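Local coordinates for protein urea carboxylase (Thermus thermophilus, PDB 3OEP) that is of unknown function but is a KipI-KipA homologue with cyclophilin-like domains, once mistaken for an allophanate hydrolase, at residues A[213-219]-A[340-344]; A[229-235]-A[273-279]; A[245-251]-A[346-352]. One frame throughout, in Å; residues are numbered along the deposited sequence.

Contact 1: A[213-219]-A[340-344]; sequences LLPEEPR and LEVRP
R343 lays one face of its guanidinium over the L214-P215 peptide link and meets the carboxylate of E216 end-on. NH2 of R343 reaches OE1 of E216 at 2.9 Å and NH1 of R343 reaches OE2 of E216 at 2.9 Å, both on the syn side, with the two planes 8° apart. This two-pronged salt bridge fixes the rotation of both groups, and the bend of the arginine at chi3 (-68°) folds its head back over the other segment. NH2 also donates to the carbonyl of E212, and the backbone N of R343 donates to O of L213 at 2.8 Å, so head and backbone are tied to the same strip of chain. The side chain of E341 is extended beyond CG; its OE1 accepts the backbone N-H of R219 on the syn lone pair (3.0 Å), and its CD rests 3.6 Å from CG of P215. The R219 guanidinium stacks over that carboxylate with planes 30° apart; OE2 of E341 lies a long 3.7 Å from NE of R219 and well out of the guanidinium plane, so only charge attracts, while NH1 donates to O of E370. A water joins OE2 of E341 to O of E217. CB of L213 packs on CG1 of V342 at 3.8 Å. These are two surface loops, one leading to strand 221-225 and the other following strand 331-336, cross-linked by a bidentate salt bridge.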
loop_
_atom_site.group_PDB
_atom_site.type_symbol
_atom_site.label_atom_id
_atom_site.label_comp_id
_atom_site.label_asym_id
_atom_site.label_seq_id
_atom_site.Cartn_x
_atom_site.Cartn_y
_atom_site.Cartn_z
ATOM N N LEU A 213 -5.873 -15.141 -5.181
ATOM C CA LEU A 213 -7.216 -14.722 -4.790
ATOM C C LEU A 213 -8.269 -15.183 -5.808
ATOM O O LEU A 213 -9.402 -15.486 -5.446
ATOM C CB LEU A 213 -7.264 -13.207 -4.623
ATOM C CG LEU A 213 -6.239 -12.645 -3.632
ATOM C CD1 LEU A 213 -6.358 -11.140 -3.538
ATOM C CD2 LEU A 213 -6.404 -13.301 -2.258
ATOM N N LEU A 214 -7.887 -15.254 -7.075
ATOM C CA LEU A 214 -8.828 -15.645 -8.122
ATOM C C LEU A 214 -9.105 -17.137 -8.056
ATOM O O LEU A 214 -8.172 -17.933 -7.937
ATOM C CB LEU A 214 -8.283 -15.281 -9.497
ATOM C CG LEU A 214 -8.186 -13.783 -9.779
ATOM C CD1 LEU A 214 -7.507 -13.552 -11.120
ATOM C CD2 LEU A 214 -9.562 -13.143 -9.744
ATOM N N PRO A 215 -10.390 -17.528 -8.143
ATOM C CA PRO A 215 -10.716 -18.945 -8.059
ATOM C C PRO A 215 -10.171 -19.746 -9.236
ATOM O O PRO A 215 -10.168 -19.274 -10.377
ATOM C CB PRO A 215 -12.248 -18.963 -8.055
ATOM C CG PRO A 215 -12.651 -17.676 -8.656
ATOM C CD PRO A 215 -11.594 -16.694 -8.292
ATOM N N GLU A 216 -9.734 -20.965 -8.944
ATOM C CA GLU A 216 -9.203 -21.858 -9.961
ATOM C C GLU A 216 -10.357 -22.415 -10.790
ATOM O O GLU A 216 -10.225 -22.610 -11.999
ATOM C CB GLU A 216 -8.412 -22.997 -9.311
ATOM C CG GLU A 216 -7.180 -22.546 -8.517
ATOM C CD GLU A 216 -7.508 -21.901 -7.168
ATOM O OE1 GLU A 216 -6.630 -21.196 -6.620
ATOM O OE2 GLU A 216 -8.637 -22.086 -6.656
ATOM N N GLU A 217 -11.492 -22.646 -10.129
ATOM C CA GLU A 217 -12.699 -23.150 -10.779
ATOM C C GLU A 217 -13.834 -22.149 -10.589
ATOM O O GLU A 217 -14.705 -22.349 -9.739
ATOM C CB GLU A 217 -13.085 -24.519 -10.202
ATOM N N PRO A 218 -13.826 -21.053 -11.371
ATOM C CA PRO A 218 -14.907 -20.082 -11.229
ATOM C C PRO A 218 -16.265 -20.720 -11.479
ATOM O O PRO A 218 -16.415 -21.538 -12.401
ATOM C CB PRO A 218 -14.594 -19.015 -12.294
ATOM C CG PRO A 218 -13.519 -19.573 -13.139
ATOM C CD PRO A 218 -12.832 -20.642 -12.378
ATOM N N ARG A 219 -17.234 -20.356 -10.648
ATOM C CA ARG A 219 -18.576 -20.922 -10.728
ATOM C C ARG A 219 -19.299 -20.539 -12.017
ATOM O O ARG A 219 -20.053 -21.336 -12.575
ATOM C CB ARG A 219 -19.403 -20.472 -9.523
ATOM C CG ARG A 219 -18.902 -21.012 -8.199
ATOM C CD ARG A 219 -19.774 -20.560 -7.033
ATOM N NE ARG A 219 -19.438 -19.208 -6.583
ATOM C CZ ARG A 219 -20.024 -18.083 -6.995
ATOM N NH1 ARG A 219 -19.617 -16.921 -6.498
ATOM N NH2 ARG A 219 -21.006 -18.097 -7.897
ATOM N N LEU A 340 -17.023 -9.586 -10.220
ATOM C CA LEU A 340 -16.123 -10.718 -10.414
ATOM C C LEU A 340 -16.012 -11.562 -9.147
ATOM O O LEU A 340 -16.016 -11.029 -8.027
ATOM C CB LEU A 340 -14.730 -10.239 -10.826
ATOM C CG LEU A 340 -14.659 -9.499 -12.151
ATOM C CD1 LEU A 340 -13.265 -8.901 -12.343
ATOM C CD2 LEU A 340 -15.047 -10.420 -13.312
ATOM N N GLU A 341 -15.917 -12.878 -9.339
ATOM C CA GLU A 341 -15.682 -13.813 -8.252
ATOM C C GLU A 341 -14.216 -13.759 -7.841
ATOM O O GLU A 341 -13.331 -14.001 -8.659
ATOM C CB GLU A 341 -16.039 -15.247 -8.664
ATOM C CG GLU A 341 -15.998 -16.208 -7.485
ATOM C CD GLU A 341 -16.130 -17.678 -7.851
ATOM O OE1 GLU A 341 -16.508 -18.005 -8.996
ATOM O OE2 GLU A 341 -15.843 -18.514 -6.966
ATOM N N VAL A 342 -13.976 -13.453 -6.567
ATOM C CA VAL A 342 -12.622 -13.332 -6.013
ATOM C C VAL A 342 -12.662 -13.735 -4.554
ATOM O O VAL A 342 -13.585 -13.341 -3.830
ATOM C CB VAL A 342 -12.089 -11.877 -6.034
ATOM C CG1 VAL A 342 -10.579 -11.870 -5.780
ATOM C CG2 VAL A 342 -12.407 -11.182 -7.331
ATOM N N ARG A 343 -11.666 -14.494 -4.113
ATOM C CA ARG A 343 -11.563 -14.878 -2.712
ATOM C C ARG A 343 -10.977 -13.717 -1.920
ATOM O O ARG A 343 -10.020 -13.091 -2.363
ATOM C CB ARG A 343 -10.665 -16.098 -2.538
ATOM C CG ARG A 343 -11.267 -17.406 -2.995
ATOM C CD ARG A 343 -10.419 -18.567 -2.494
ATOM N NE ARG A 343 -9.104 -18.597 -3.139
ATOM C CZ ARG A 343 -8.788 -19.313 -4.220
ATOM N NH1 ARG A 343 -9.685 -20.093 -4.817
ATOM N NH2 ARG A 343 -7.550 -19.254 -4.707
ATOM N N PRO A 344 -11.553 -13.413 -0.756
ATOM C CA PRO A 344 -10.975 -12.333 0.045
ATOM C C PRO A 344 -9.779 -12.780 0.883
ATOM O O PRO A 344 -9.645 -13.959 1.213
ATOM C CB PRO A 344 -12.125 -11.944 0.970
ATOM C CG PRO A 344 -12.848 -13.243 1.191
ATOM C CD PRO A 344 -12.791 -13.940 -0.153
HETATM O O HOH W 1 -15.486 -21.090 -7.378
#

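Contact 2: A[229-235]-A[273-279]; sequences GLMDLVV and LLEFAYK
Strand 233-235 runs antiparallel to strand 273-277, the short axes 4.6 Å apart at closest approach and 134° apart in direction, with L233-E275 and V235-L273 as hydrogen-bonded pairs and V234-L274 as the non-hydrogen-bonded pair between them. The bond from N of E275 to O of L233 is 2.8 Å long and nearly straight at 176°. On the face that carries L273 and V235, CD2 of L273 meets CG2 of V235 at 3.8 Å. E275 points the same way as these two, its CG anti to the backbone N (chi1 179°) and its chain extended, which carries the carboxylate out to R331, R420, the hydroxyl of Y333 and the N of L253, while a water links OE1 of E275 to O of M231. Toward G229 the direct strand bonds give way to a second water, which accepts from N of M231 and N of A277 and lies within donating distance of OD2 of D232 and O of K279. OD1 of D232 accepts the N-H of G229 within the same segment, on its syn lone pair, at 2.6 Å; OD2 of D232 lies 3.4 Å from CB of F276. At the far end N of L230 donates to O of K279, and CD2 of L230 touches CB of Y278 at 3.7 Å. Strand 233-235 is one edge strand of a five-stranded antiparallel sheet within this chain, with strand 273-277 next and strand 331-336 beyond it; L273 reaches across to A261 and N262 of helix 255-264, and the ring of F276 meets those of F298 and F323.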
loop_
_atom_site.group_PDB
_atom_site.type_symbol
_atom_site.label_atom_id
_atom_site.label_comp_id
_atom_site.label_asym_id
_atom_site.label_seq_id
_atom_site.Cartn_x
_atom_site.Cartn_y
_atom_site.Cartn_z
ATOM N N GLY A 229 -2.461 -6.614 -20.080
ATOM C CA GLY A 229 -1.928 -5.271 -20.224
ATOM C C GLY A 229 -0.706 -5.130 -19.333
ATOM O O GLY A 229 -0.167 -6.121 -18.822
ATOM N N LEU A 230 -0.278 -3.892 -19.124
ATOM C CA LEU A 230 0.899 -3.608 -18.301
ATOM C C LEU A 230 0.739 -4.113 -16.862
ATOM O O LEU A 230 1.641 -4.758 -16.318
ATOM C CB LEU A 230 1.171 -2.104 -18.300
ATOM C CG LEU A 230 2.338 -1.582 -17.459
ATOM C CD1 LEU A 230 3.643 -2.207 -17.911
ATOM C CD2 LEU A 230 2.399 -0.064 -17.547
ATOM N N MET A 231 -0.401 -3.801 -16.251
ATOM C CA MET A 231 -0.686 -4.209 -14.873
ATOM C C MET A 231 -2.191 -4.190 -14.614
ATOM O O MET A 231 -2.740 -3.238 -14.044
ATOM C CB MET A 231 0.062 -3.323 -13.863
ATOM C CG MET A 231 0.201 -3.978 -12.485
ATOM S SD MET A 231 0.935 -2.916 -11.223
ATOM C CE MET A 231 2.528 -2.557 -11.961
ATOM N N ASP A 232 -2.855 -5.259 -15.047
ATOM C CA ASP A 232 -4.301 -5.392 -14.884
ATOM C C ASP A 232 -4.561 -6.013 -13.523
ATOM O O ASP A 232 -4.020 -7.076 -13.218
ATOM C CB ASP A 232 -4.904 -6.301 -15.965
ATOM C CG ASP A 232 -4.331 -6.050 -17.341
ATOM O OD1 ASP A 232 -3.874 -7.036 -17.966
ATOM O OD2 ASP A 232 -4.337 -4.887 -17.810
ATOM N N LEU A 233 -5.385 -5.355 -12.712
ATOM C CA LEU A 233 -5.653 -5.795 -11.352
ATOM C C LEU A 233 -7.149 -5.918 -11.134
ATOM O O LEU A 233 -7.901 -5.032 -11.528
ATOM C CB LEU A 233 -5.099 -4.784 -10.350
ATOM C CG LEU A 233 -3.601 -4.490 -10.378
ATOM C CD1 LEU A 233 -3.262 -3.367 -9.388
ATOM C CD2 LEU A 233 -2.810 -5.748 -10.047
ATOM N N VAL A 234 -7.575 -7.000 -10.490
ATOM C CA VAL A 234 -8.939 -7.085 -9.984
ATOM C C VAL A 234 -8.962 -6.408 -8.618
ATOM O O VAL A 234 -8.315 -6.884 -7.687
ATOM C CB VAL A 234 -9.409 -8.539 -9.848
ATOM C CG1 VAL A 234 -10.799 -8.596 -9.229
ATOM C CG2 VAL A 234 -9.409 -9.217 -11.220
ATOM N N VAL A 235 -9.690 -5.302 -8.505
ATOM C CA VAL A 235 -9.774 -4.554 -7.245
ATOM C C VAL A 235 -11.206 -4.427 -6.737
ATOM O O VAL A 235 -12.146 -4.357 -7.530
ATOM C CB VAL A 235 -9.171 -3.140 -7.382
ATOM C CG1 VAL A 235 -7.683 -3.217 -7.720
ATOM C CG2 VAL A 235 -9.925 -2.315 -8.432
ATOM N N LEU A 273 -13.875 -5.401 -9.745
ATOM C CA LEU A 273 -13.815 -5.071 -11.167
ATOM C C LEU A 273 -12.354 -4.981 -11.589
ATOM O O LEU A 273 -11.458 -5.147 -10.754
ATOM C CB LEU A 273 -14.592 -3.776 -11.467
ATOM C CG LEU A 273 -13.952 -2.409 -11.198
ATOM C CD1 LEU A 273 -14.938 -1.302 -11.563
ATOM C CD2 LEU A 273 -13.507 -2.266 -9.782
ATOM N N LEU A 274 -12.125 -4.762 -12.882
ATOM C CA LEU A 274 -10.777 -4.707 -13.436
ATOM C C LEU A 274 -10.282 -3.264 -13.551
ATOM O O LEU A 274 -10.990 -2.410 -14.061
ATOM C CB LEU A 274 -10.766 -5.363 -14.815
ATOM C CG LEU A 274 -9.395 -5.649 -15.424
ATOM C CD1 LEU A 274 -8.546 -6.458 -14.465
ATOM C CD2 LEU A 274 -9.555 -6.382 -16.749
ATOM N N GLU A 275 -9.065 -3.013 -13.065
ATOM C CA GLU A 275 -8.370 -1.748 -13.274
ATOM C C GLU A 275 -7.197 -2.052 -14.195
ATOM O O GLU A 275 -6.508 -3.053 -14.007
ATOM C CB GLU A 275 -7.833 -1.179 -11.956
ATOM C CG GLU A 275 -7.080 0.138 -12.125
ATOM C CD GLU A 275 -6.401 0.597 -10.853
ATOM O OE1 GLU A 275 -5.177 0.382 -10.747
ATOM O OE2 GLU A 275 -7.086 1.180 -9.978
ATOM N N PHE A 276 -6.968 -1.194 -15.183
ATOM C CA PHE A 276 -5.776 -1.294 -16.026
ATOM C C PHE A 276 -5.201 0.083 -16.312
ATOM O O PHE A 276 -5.924 1.080 -16.343
ATOM C CB PHE A 276 -6.071 -2.031 -17.337
ATOM C CG PHE A 276 -7.298 -1.545 -18.042
ATOM C CD1 PHE A 276 -7.208 -0.620 -19.068
ATOM C CD2 PHE A 276 -8.553 -2.015 -17.672
ATOM C CE1 PHE A 276 -8.350 -0.170 -19.712
ATOM C CE2 PHE A 276 -9.698 -1.562 -18.311
ATOM C CZ PHE A 276 -9.592 -0.643 -19.332
ATOM N N ALA A 277 -3.891 0.133 -16.518
ATOM C CA ALA A 277 -3.200 1.397 -16.701
ATOM C C ALA A 277 -2.218 1.336 -17.860
ATOM O O ALA A 277 -1.554 0.319 -18.063
ATOM C CB ALA A 277 -2.478 1.789 -15.418
ATOM N N TYR A 278 -2.158 2.427 -18.623
ATOM C CA TYR A 278 -1.187 2.630 -19.706
ATOM C C TYR A 278 -1.451 1.742 -20.937
ATOM O O TYR A 278 -1.609 2.243 -22.057
ATOM C CB TYR A 278 0.261 2.484 -19.185
ATOM C CG TYR A 278 0.653 3.509 -18.108
ATOM C CD1 TYR A 278 0.574 3.199 -16.749
ATOM C CD2 TYR A 278 1.094 4.781 -18.462
ATOM C CE1 TYR A 278 0.932 4.143 -15.764
ATOM C CE2 TYR A 278 1.454 5.722 -17.495
ATOM C CZ TYR A 278 1.371 5.401 -16.152
ATOM O OH TYR A 278 1.735 6.358 -15.214
ATOM N N LYS A 279 -1.509 0.429 -20.721
ATOM C CA LYS A 279 -1.845 -0.526 -21.763
ATOM C C LYS A 279 -2.847 -1.520 -21.197
ATOM O O LYS A 279 -2.603 -2.124 -20.152
ATOM C CB LYS A 279 -0.602 -1.268 -22.244
ATOM C CG LYS A 279 -0.848 -2.218 -23.401
ATOM C CD LYS A 279 0.425 -2.921 -23.826
ATOM C CE LYS A 279 0.149 -3.936 -24.923
ATOM N NZ LYS A 279 1.387 -4.653 -25.337
HETATM O O HOH W 2 -2.816 -2.665 -17.394
HETATM O O HOH W 3 -3.756 -0.943 -12.841
#

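Contact 3: A[245-251]-A[346-352]; sequences LGLARSG and LGSASPD
D352 accepts the backbone N-H of A248 through OD2 at 2.9 Å, on the syn side but 28° out of the carboxylate plane. The same oxygen accepts a hydrogen bond from a water 2.7 Å away, which also donates to O of A248, so both polar backbone groups of A248 are tied to one carboxylate oxygen. OD1 of D352 accepts from N of G355, and a second water bridges it towards O of G246. CG anti to the backbone N (chi1 -169°) carries the carboxylate across to the other loop, where OD2 lies 3.6 Å from CD2 of L247. With an alanine in place of D352, the amide of A248 would probably lose its carboxylate acceptor, N of G355 its mate, and the waters their shared anchor. OG of S250 donates to O of P351 at 2.7 Å, in the carbonyl plane. OG of S350 has its firm partner in OD1 of D236, and N of S350 donates to OG of S348 in an ST turn. O of S350 accepts from R239 and O of G251 from R420. At the apolar end CD1 of L247 meets CD1 of L346 at 3.6 Å, the two side chains crossing at about a right angle. The contact joins the loop before helix 255-264 to that between strands 331-336 and 366-368, beside strand 233-235, whose V235 packs on S350 and L233 on P351.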
loop_
_atom_site.group_PDB
_atom_site.type_symbol
_atom_site.label_atom_id
_atom_site.label_comp_id
_atom_site.label_asym_id
_atom_site.label_seq_id
_atom_site.Cartn_x
_atom_site.Cartn_y
_atom_site.Cartn_z
ATOM N N LEU A 245 -0.442 -4.036 10.216
ATOM C CA LEU A 245 0.315 -5.198 9.753
ATOM C C LEU A 245 1.170 -4.887 8.530
ATOM O O LEU A 245 1.881 -5.763 8.042
ATOM C CB LEU A 245 -0.645 -6.329 9.395
ATOM C CG LEU A 245 -1.576 -6.798 10.513
ATOM C CD1 LEU A 245 -2.648 -7.720 9.921
ATOM C CD2 LEU A 245 -0.788 -7.479 11.616
ATOM N N GLY A 246 1.086 -3.659 8.021
ATOM C CA GLY A 246 1.787 -3.285 6.798
ATOM C C GLY A 246 0.998 -3.465 5.517
ATOM O O GLY A 246 1.562 -3.364 4.432
ATOM N N LEU A 247 -0.304 -3.736 5.631
ATOM C CA LEU A 247 -1.136 -3.988 4.463
ATOM C C LEU A 247 -1.704 -2.685 3.928
ATOM O O LEU A 247 -2.362 -1.939 4.656
ATOM C CB LEU A 247 -2.260 -4.965 4.812
ATOM C CG LEU A 247 -1.784 -6.361 5.208
ATOM C CD1 LEU A 247 -2.926 -7.151 5.831
ATOM C CD2 LEU A 247 -1.183 -7.089 4.014
ATOM N N ALA A 248 -1.432 -2.411 2.656
ATOM C CA ALA A 248 -1.868 -1.171 2.012
ATOM C C ALA A 248 -3.382 -1.139 1.829
ATOM O O ALA A 248 -4.040 -2.181 1.820
ATOM C CB ALA A 248 -1.174 -1.013 0.656
ATOM N N ARG A 249 -3.924 0.065 1.671
ATOM C CA ARG A 249 -5.339 0.249 1.376
ATOM C C ARG A 249 -5.702 -0.442 0.064
ATOM O O ARG A 249 -6.728 -1.116 -0.033
ATOM C CB ARG A 249 -5.651 1.744 1.264
ATOM C CG ARG A 249 -7.073 2.084 0.850
ATOM C CD ARG A 249 -8.115 1.466 1.758
ATOM N NE ARG A 249 -7.700 1.500 3.150
ATOM C CZ ARG A 249 -7.634 2.594 3.902
ATOM N NH1 ARG A 249 -7.965 3.788 3.413
ATOM N NH2 ARG A 249 -7.216 2.494 5.161
ATOM N N SER A 250 -4.851 -0.258 -0.943
ATOM C CA SER A 250 -5.099 -0.791 -2.277
ATOM C C SER A 250 -6.459 -0.281 -2.786
ATOM O O SER A 250 -6.838 0.852 -2.500
ATOM C CB SER A 250 -4.992 -2.321 -2.273
ATOM O OG SER A 250 -5.075 -2.863 -3.584
ATOM N N GLY A 251 -7.199 -1.101 -3.524
ATOM C CA GLY A 251 -8.436 -0.640 -4.139
ATOM C C GLY A 251 -8.151 0.164 -5.399
ATOM O O GLY A 251 -7.020 0.185 -5.883
ATOM N N LEU A 346 -8.214 -11.152 4.455
ATOM C CA LEU A 346 -8.435 -10.163 5.509
ATOM C C LEU A 346 -9.431 -9.072 5.100
ATOM O O LEU A 346 -9.152 -7.878 5.210
ATOM C CB LEU A 346 -7.101 -9.577 5.991
ATOM C CG LEU A 346 -6.130 -10.600 6.600
ATOM C CD1 LEU A 346 -4.811 -9.942 6.990
ATOM C CD2 LEU A 346 -6.736 -11.306 7.813
ATOM N N GLY A 347 -10.590 -9.513 4.615
ATOM C CA GLY A 347 -11.725 -8.632 4.347
ATOM C C GLY A 347 -11.817 -8.045 2.950
ATOM O O GLY A 347 -12.810 -7.385 2.622
ATOM N N SER A 348 -10.810 -8.283 2.111
ATOM C CA SER A 348 -10.763 -7.650 0.798
ATOM C C SER A 348 -10.217 -8.566 -0.289
ATOM O O SER A 348 -9.334 -9.389 -0.043
ATOM C CB SER A 348 -9.917 -6.381 0.878
ATOM O OG SER A 348 -9.693 -5.806 -0.396
ATOM N N ALA A 349 -10.748 -8.388 -1.495
ATOM C CA ALA A 349 -10.259 -9.068 -2.687
ATOM C C ALA A 349 -9.181 -8.263 -3.418
ATOM O O ALA A 349 -8.687 -8.698 -4.468
ATOM C CB ALA A 349 -11.424 -9.348 -3.639
ATOM N N SER A 350 -8.826 -7.087 -2.896
ATOM C CA SER A 350 -7.842 -6.236 -3.565
ATOM C C SER A 350 -6.425 -6.771 -3.369
ATOM O O SER A 350 -6.089 -7.306 -2.308
ATOM C CB SER A 350 -7.911 -4.785 -3.073
ATOM O OG SER A 350 -9.063 -4.116 -3.567
ATOM N N PRO A 351 -5.581 -6.616 -4.390
ATOM C CA PRO A 351 -4.216 -7.116 -4.273
ATOM C C PRO A 351 -3.340 -6.244 -3.378
ATOM O O PRO A 351 -3.547 -5.034 -3.279
ATOM C CB PRO A 351 -3.704 -7.063 -5.711
ATOM C CG PRO A 351 -4.502 -6.012 -6.363
ATOM C CD PRO A 351 -5.857 -6.062 -5.726
ATOM N N ASP A 352 -2.381 -6.874 -2.712
ATOM C CA ASP A 352 -1.301 -6.140 -2.065
ATOM C C ASP A 352 -0.034 -6.697 -2.669
ATOM O O ASP A 352 0.513 -7.683 -2.171
ATOM C CB ASP A 352 -1.299 -6.332 -0.551
ATOM C CG ASP A 352 -0.347 -5.375 0.152
ATOM O OD1 ASP A 352 0.770 -5.136 -0.364
ATOM O OD2 ASP A 352 -0.723 -4.842 1.211
HETATM O O HOH W 4 1.966 -3.222 1.486
HETATM O O HOH W 5 -3.405 -4.707 1.476
#

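Along the chain the first segments come in the order 213-219, 229-235, 245-251 and the second ones as 273-279, 340-344, 346-352: contact 2 is nested within contact 1, and contact 3 interlocks with both. Their centres lie 16 to 17 Å apart in a chain with a radius of gyration of about 24 Å. Strand 233-235 is the shared element, for V234 packs CG1 on CG2 of V342 at 3.6 Å and V235 and P351 touch on the side of contact 3. Contacts 1 and 3 share the loop between strands 331-336 and 366-368, where CB of A349 nears CG1 of V342. The edge of the five-stranded sheet is thereby joined to the loops around it.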